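PDB 5E3E: CdiI immunity protein from Yersinia kristensenii ATCC 33638, which binds the cognate CdiA toxin, a nuclease of the RNase A superfamily, and so probably protects its own cell from it. Local coordinates for residues Leu10-Phe22 against Asp67-Tyr79. Residues are numbered along the deposited sequence; the frame is centred on the assembly and turned at random.
Sequences LSYLLRCYFNQDF and DILLNKLDCSYYY
In this all-helical immunity protein, the C-terminal end of helix 62-72 and the loop after it pack along helix 8-17 and its exit turn, and Arg-15 joins helix 8-17 to the chain where it leaves helix 62-72. Its side chain, extended from CG to NE, carries the guanidinium to the carbonyls of Lys-72 and Leu-73: NE gives a nearly straight bond (164°) to Leu-73 O at 2.9 Å, reaching it from above the carbonyl plane, while NH2 meets Lys-72 O at 3.1 Å. Both oxygens lie near the guanidinium plane, and arginine suits the place because it can serve two carbonyls at once and still present NH1 to Glu-65 of the toxin chain. Leu-14 packs against the chain after helix 62-72, CD1 resting on Leu-73 CB and CD2 3.8 Å from Cys-75 SG. With chi1 at -176°, this small thiol lies opposite the backbone N of Cys-75 and also touches Phe-18 CB. Phe-18, Phe-22 and Tyr-77 form a three-ring aromatic cluster: the Phe-18 ring runs beside Tyr-77, planes at 21° but barely overlapping, whereas the Phe-22 ring is oblique, its CZ 3.6 Å from Tyr-77 CD1. Ser-76 N bonds to Phe-18 O, joining loop to exit turn. The short hydroxyl side chain of Ser-76 brings OG within reach of two waters; one, 2.8 Å from Ser-76 OG, lies 2.9 Å from Leu-14 O and 2.6 Å from Asp-74 O.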
loop_
_atom_site.group_PDB
_atom_site.type_symbol
_atom_site.label_atom_id
_atom_site.label_comp_id
_atom_site.label_asym_id
_atom_site.label_seq_id
_atom_site.Cartn_x
_atom_site.Cartn_y
_atom_site.Cartn_z
ATOM N N LEU A 10 6.561 -9.083 1.423
ATOM C CA LEU A 10 5.804 -8.692 0.235
ATOM C C LEU A 10 4.651 -7.782 0.582
ATOM O O LEU A 10 4.364 -6.849 -0.160
ATOM C CB LEU A 10 5.281 -9.906 -0.529
ATOM C CG LEU A 10 6.148 -10.404 -1.645
ATOM C CD1 LEU A 10 5.506 -11.657 -2.226
ATOM C CD2 LEU A 10 6.342 -9.327 -2.730
ATOM N N SER A 11 3.990 -8.019 1.709
ATOM C CA SER A 11 2.911 -7.101 2.129
ATOM C C SER A 11 3.477 -5.676 2.312
ATOM O O SER A 11 2.849 -4.717 1.933
ATOM C CB SER A 11 2.240 -7.559 3.398
ATOM O OG SER A 11 1.626 -8.813 3.155
ATOM N N TYR A 12 4.682 -5.569 2.885
ATOM C CA TYR A 12 5.320 -4.280 3.107
ATOM C C TYR A 12 5.627 -3.575 1.779
ATOM O O TYR A 12 5.239 -2.413 1.615
ATOM C CB TYR A 12 6.601 -4.444 3.928
ATOM C CG TYR A 12 7.359 -3.165 4.152
ATOM C CD1 TYR A 12 6.840 -2.157 4.961
ATOM C CD2 TYR A 12 8.556 -2.949 3.538
ATOM C CE1 TYR A 12 7.531 -0.972 5.174
ATOM C CE2 TYR A 12 9.244 -1.764 3.722
ATOM C CZ TYR A 12 8.752 -0.779 4.551
ATOM O OH TYR A 12 9.468 0.415 4.760
ATOM N N LEU A 13 6.303 -4.264 0.842
ATOM C CA LEU A 13 6.504 -3.705 -0.489
ATOM C C LEU A 13 5.186 -3.249 -1.128
ATOM O O LEU A 13 5.092 -2.162 -1.653
ATOM C CB LEU A 13 7.165 -4.700 -1.428
ATOM C CG LEU A 13 7.413 -4.297 -2.875
ATOM C CD1 LEU A 13 8.414 -3.122 -2.941
ATOM C CD2 LEU A 13 7.928 -5.509 -3.642
ATOM N N LEU A 14 4.187 -4.114 -1.108
ATOM C CA LEU A 14 3.003 -3.915 -1.907
ATOM C C LEU A 14 2.034 -2.913 -1.281
ATOM O O LEU A 14 1.300 -2.251 -2.014
ATOM C CB LEU A 14 2.310 -5.255 -2.199
ATOM C CG LEU A 14 3.117 -6.220 -3.078
ATOM C CD1 LEU A 14 2.378 -7.516 -3.378
ATOM C CD2 LEU A 14 3.622 -5.584 -4.351
ATOM N N ARG A 15 2.098 -2.754 0.033
ATOM C CA ARG A 15 1.219 -1.832 0.726
ATOM C C ARG A 15 1.848 -0.508 1.064
ATOM O O ARG A 15 1.138 0.499 1.056
ATOM C CB ARG A 15 0.624 -2.443 1.968
ATOM C CG ARG A 15 -0.178 -3.673 1.685
ATOM C CD ARG A 15 -0.739 -4.245 2.964
ATOM N NE ARG A 15 -1.502 -5.483 2.758
ATOM C CZ ARG A 15 -2.178 -6.119 3.724
ATOM N NH1 ARG A 15 -2.203 -5.663 4.981
ATOM N NH2 ARG A 15 -2.807 -7.248 3.450
ATOM N N CYS A 16 3.138 -0.470 1.375
ATOM C CA CYS A 16 3.762 0.775 1.776
ATOM C C CYS A 16 4.409 1.464 0.581
ATOM O O CYS A 16 4.471 2.704 0.557
ATOM C CB CYS A 16 4.776 0.587 2.894
ATOM S SG CYS A 16 4.016 0.204 4.487
ATOM N N TYR A 17 5.002 0.689 -0.338
ATOM C CA TYR A 17 5.632 1.276 -1.497
ATOM C C TYR A 17 4.625 1.377 -2.622
ATOM O O TYR A 17 4.440 2.478 -3.141
ATOM C CB TYR A 17 6.906 0.516 -1.926
ATOM C CG TYR A 17 8.084 0.915 -1.060
ATOM C CD1 TYR A 17 8.288 0.350 0.188
ATOM C CD2 TYR A 17 8.970 1.930 -1.496
ATOM C CE1 TYR A 17 9.334 0.768 0.987
ATOM C CE2 TYR A 17 10.033 2.320 -0.728
ATOM C CZ TYR A 17 10.217 1.743 0.511
ATOM O OH TYR A 17 11.271 2.163 1.291
ATOM N N PHE A 18 3.999 0.266 -3.008
ATOM C CA PHE A 18 2.944 0.332 -4.032
ATOM C C PHE A 18 1.611 0.778 -3.478
ATOM O O PHE A 18 0.572 0.216 -3.785
ATOM C CB PHE A 18 2.857 -0.941 -4.859
ATOM C CG PHE A 18 4.041 -1.153 -5.751
ATOM C CD1 PHE A 18 4.180 -0.427 -6.907
ATOM C CD2 PHE A 18 5.051 -2.034 -5.399
ATOM C CE1 PHE A 18 5.277 -0.614 -7.736
ATOM C CE2 PHE A 18 6.161 -2.231 -6.237
ATOM C CZ PHE A 18 6.262 -1.502 -7.396
ATOM N N ASN A 19 1.648 1.830 -2.650
ATOM C CA ASN A 19 0.447 2.475 -2.158
ATOM C C ASN A 19 -0.235 3.264 -3.300
ATOM O O ASN A 19 0.310 3.400 -4.377
ATOM C CB ASN A 19 0.738 3.343 -0.926
ATOM C CG ASN A 19 1.573 4.550 -1.248
ATOM O OD1 ASN A 19 1.140 5.430 -1.977
ATOM N ND2 ASN A 19 2.793 4.605 -0.710
ATOM N N GLN A 20 -1.462 3.747 -3.076
ATOM C CA GLN A 20 -2.190 4.430 -4.144
ATOM C C GLN A 20 -1.475 5.669 -4.681
ATOM O O GLN A 20 -1.764 6.123 -5.798
ATOM C CB GLN A 20 -3.583 4.856 -3.661
ATOM C CG GLN A 20 -4.527 3.691 -3.495
ATOM C CD GLN A 20 -5.927 4.115 -3.075
ATOM O OE1 GLN A 20 -6.421 5.188 -3.444
ATOM N NE2 GLN A 20 -6.586 3.259 -2.314
ATOM N N ASP A 21 -0.575 6.221 -3.882
ATOM C CA ASP A 21 0.167 7.408 -4.260
ATOM C C ASP A 21 1.593 7.147 -4.763
ATOM O O ASP A 21 2.401 8.082 -4.820
ATOM C CB ASP A 21 0.230 8.349 -3.073
ATOM C CG ASP A 21 -1.139 8.611 -2.471
ATOM O OD1 ASP A 21 -2.072 8.899 -3.221
ATOM O OD2 ASP A 21 -1.276 8.497 -1.257
ATOM N N PHE A 22 1.890 5.937 -5.208
ATOM C CA PHE A 22 3.276 5.595 -5.619
ATOM C C PHE A 22 3.835 6.475 -6.741
ATOM O O PHE A 22 5.013 6.767 -6.744
ATOM C CB PHE A 22 3.421 4.110 -5.952
ATOM C CG PHE A 22 2.899 3.710 -7.311
ATOM C CD1 PHE A 22 1.572 3.369 -7.477
ATOM C CD2 PHE A 22 3.758 3.623 -8.418
ATOM C CE1 PHE A 22 1.079 2.971 -8.723
ATOM C CE2 PHE A 22 3.269 3.230 -9.658
ATOM C CZ PHE A 22 1.918 2.937 -9.811
ATOM N N ASP A 67 -5.017 -12.665 -7.762
ATOM C CA ASP A 67 -5.857 -12.364 -6.596
ATOM C C ASP A 67 -4.997 -12.207 -5.346
ATOM O O ASP A 67 -5.219 -11.310 -4.545
ATOM C CB ASP A 67 -6.846 -13.511 -6.376
ATOM C CG ASP A 67 -7.859 -13.211 -5.338
ATOM O OD1 ASP A 67 -8.413 -12.106 -5.355
ATOM O OD2 ASP A 67 -8.174 -14.135 -4.545
ATOM N N ILE A 68 -3.958 -13.026 -5.221
ATOM C CA ILE A 68 -3.062 -12.913 -4.087
ATOM C C ILE A 68 -2.356 -11.548 -4.073
ATOM O O ILE A 68 -2.330 -10.863 -3.048
ATOM C CB ILE A 68 -2.020 -14.056 -4.104
ATOM C CG1 ILE A 68 -2.713 -15.392 -3.688
ATOM C CG2 ILE A 68 -0.869 -13.782 -3.171
ATOM C CD1 ILE A 68 -2.022 -16.636 -4.166
ATOM N N LEU A 69 -1.763 -11.189 -5.196
ATOM C CA LEU A 69 -0.972 -9.929 -5.252
ATOM C C LEU A 69 -1.821 -8.672 -5.137
ATOM O O LEU A 69 -1.502 -7.778 -4.348
ATOM C CB LEU A 69 -0.096 -9.863 -6.494
ATOM C CG LEU A 69 0.870 -11.030 -6.699
ATOM C CD1 LEU A 69 1.669 -10.821 -7.976
ATOM C CD2 LEU A 69 1.829 -11.190 -5.539
ATOM N N LEU A 70 -2.885 -8.606 -5.926
ATOM C CA LEU A 70 -3.757 -7.435 -5.978
ATOM C C LEU A 70 -4.735 -7.305 -4.833
ATOM O O LEU A 70 -4.937 -6.202 -4.353
ATOM C CB LEU A 70 -4.501 -7.389 -7.321
ATOM C CG LEU A 70 -3.680 -7.074 -8.559
ATOM C CD1 LEU A 70 -4.591 -7.034 -9.768
ATOM C CD2 LEU A 70 -2.901 -5.758 -8.485
ATOM N N ASN A 71 -5.372 -8.393 -4.416
ATOM C CA ASN A 71 -6.430 -8.325 -3.427
ATOM C C ASN A 71 -6.059 -8.750 -2.023
ATOM O O ASN A 71 -6.406 -8.060 -1.072
ATOM C CB ASN A 71 -7.630 -9.106 -3.925
ATOM C CG ASN A 71 -8.103 -8.592 -5.271
ATOM O OD1 ASN A 71 -8.152 -7.374 -5.489
ATOM N ND2 ASN A 71 -8.342 -9.501 -6.217
ATOM N N LYS A 72 -5.291 -9.823 -1.879
ATOM C CA LYS A 72 -4.943 -10.302 -0.543
ATOM C C LYS A 72 -3.768 -9.517 0.014
ATOM O O LYS A 72 -3.883 -8.896 1.065
ATOM C CB LYS A 72 -4.662 -11.803 -0.569
ATOM C CG LYS A 72 -5.851 -12.593 -1.090
ATOM C CD LYS A 72 -5.677 -14.099 -0.992
ATOM C CE LYS A 72 -6.961 -14.824 -1.339
ATOM N NZ LYS A 72 -6.688 -16.142 -1.979
ATOM N N LEU A 73 -2.668 -9.484 -0.719
ATOM C CA LEU A 73 -1.531 -8.607 -0.325
ATOM C C LEU A 73 -1.807 -7.113 -0.597
ATOM O O LEU A 73 -1.163 -6.253 -0.033
ATOM C CB LEU A 73 -0.239 -9.064 -1.003
ATOM C CG LEU A 73 0.211 -10.495 -0.698
ATOM C CD1 LEU A 73 1.415 -10.877 -1.525
ATOM C CD2 LEU A 73 0.574 -10.694 0.764
ATOM N N ASP A 74 -2.806 -6.839 -1.446
ATOM C CA ASP A 74 -3.391 -5.519 -1.640
ATOM C C ASP A 74 -2.481 -4.499 -2.312
ATOM O O ASP A 74 -2.494 -3.315 -1.908
ATOM C CB ASP A 74 -3.922 -4.928 -0.350
ATOM C CG ASP A 74 -5.007 -3.855 -0.608
ATOM O OD1 ASP A 74 -5.753 -3.965 -1.628
ATOM O OD2 ASP A 74 -5.115 -2.879 0.201
ATOM N N CYS A 75 -1.738 -4.943 -3.326
ATOM C CA CYS A 75 -0.955 -4.043 -4.195
ATOM C C CYS A 75 -1.877 -3.012 -4.871
ATOM O O CYS A 75 -2.914 -3.396 -5.407
ATOM C CB CYS A 75 -0.275 -4.860 -5.286
ATOM S SG CYS A 75 0.825 -3.909 -6.361
ATOM N N SER A 76 -1.505 -1.721 -4.871
ATOM C CA SER A 76 -2.344 -0.676 -5.562
ATOM C C SER A 76 -1.981 -0.511 -7.035
ATOM O O SER A 76 -2.793 -0.020 -7.817
ATOM C CB SER A 76 -2.195 0.700 -4.891
ATOM O OG SER A 76 -2.654 0.655 -3.557
ATOM N N TYR A 77 -0.782 -0.937 -7.436
ATOM C CA TYR A 77 -0.342 -0.837 -8.819
ATOM C C TYR A 77 -0.926 -1.947 -9.674
ATOM O O TYR A 77 -0.791 -3.144 -9.334
ATOM C CB TYR A 77 1.183 -0.865 -8.865
ATOM C CG TYR A 77 1.774 -1.079 -10.236
ATOM C CD1 TYR A 77 1.336 -0.319 -11.334
ATOM C CD2 TYR A 77 2.781 -2.023 -10.443
ATOM C CE1 TYR A 77 1.893 -0.500 -12.599
ATOM C CE2 TYR A 77 3.325 -2.211 -11.699
ATOM C CZ TYR A 77 2.894 -1.455 -12.759
ATOM O OH TYR A 77 3.489 -1.655 -14.014
ATOM N N TYR A 78 -1.680 -1.556 -10.718
ATOM C CA TYR A 78 -2.329 -2.529 -11.599
ATOM C C TYR A 78 -1.313 -3.003 -12.662
ATOM O O TYR A 78 -1.358 -2.624 -13.855
ATOM C CB TYR A 78 -3.581 -1.936 -12.233
ATOM C CG TYR A 78 -4.398 -2.972 -12.925
ATOM C CD1 TYR A 78 -5.049 -3.929 -12.184
ATOM C CD2 TYR A 78 -4.454 -3.044 -14.326
ATOM C CE1 TYR A 78 -5.798 -4.915 -12.800
ATOM C CE2 TYR A 78 -5.172 -4.058 -14.960
ATOM C CZ TYR A 78 -5.872 -4.964 -14.169
ATOM O OH TYR A 78 -6.607 -5.984 -14.713
ATOM N N TYR A 79 -0.376 -3.825 -12.205
ATOM C CA TYR A 79 0.692 -4.374 -13.053
ATOM C C TYR A 79 0.205 -5.139 -14.299
ATOM O O TYR A 79 0.926 -5.157 -15.300
ATOM C CB TYR A 79 1.676 -5.225 -12.216
ATOM C CG TYR A 79 1.029 -6.449 -11.637
ATOM C CD1 TYR A 79 0.892 -7.628 -12.380
ATOM C CD2 TYR A 79 0.512 -6.409 -10.358
ATOM C CE1 TYR A 79 0.206 -8.741 -11.850
ATOM C CE2 TYR A 79 -0.173 -7.499 -9.820
ATOM C CZ TYR A 79 -0.301 -8.671 -10.568
ATOM O OH TYR A 79 -0.955 -9.788 -10.029
HETATM O O HOH W 1 -1.293 -1.055 -1.768
HETATM O O HOH W 2 -4.986 0.525 -2.238
#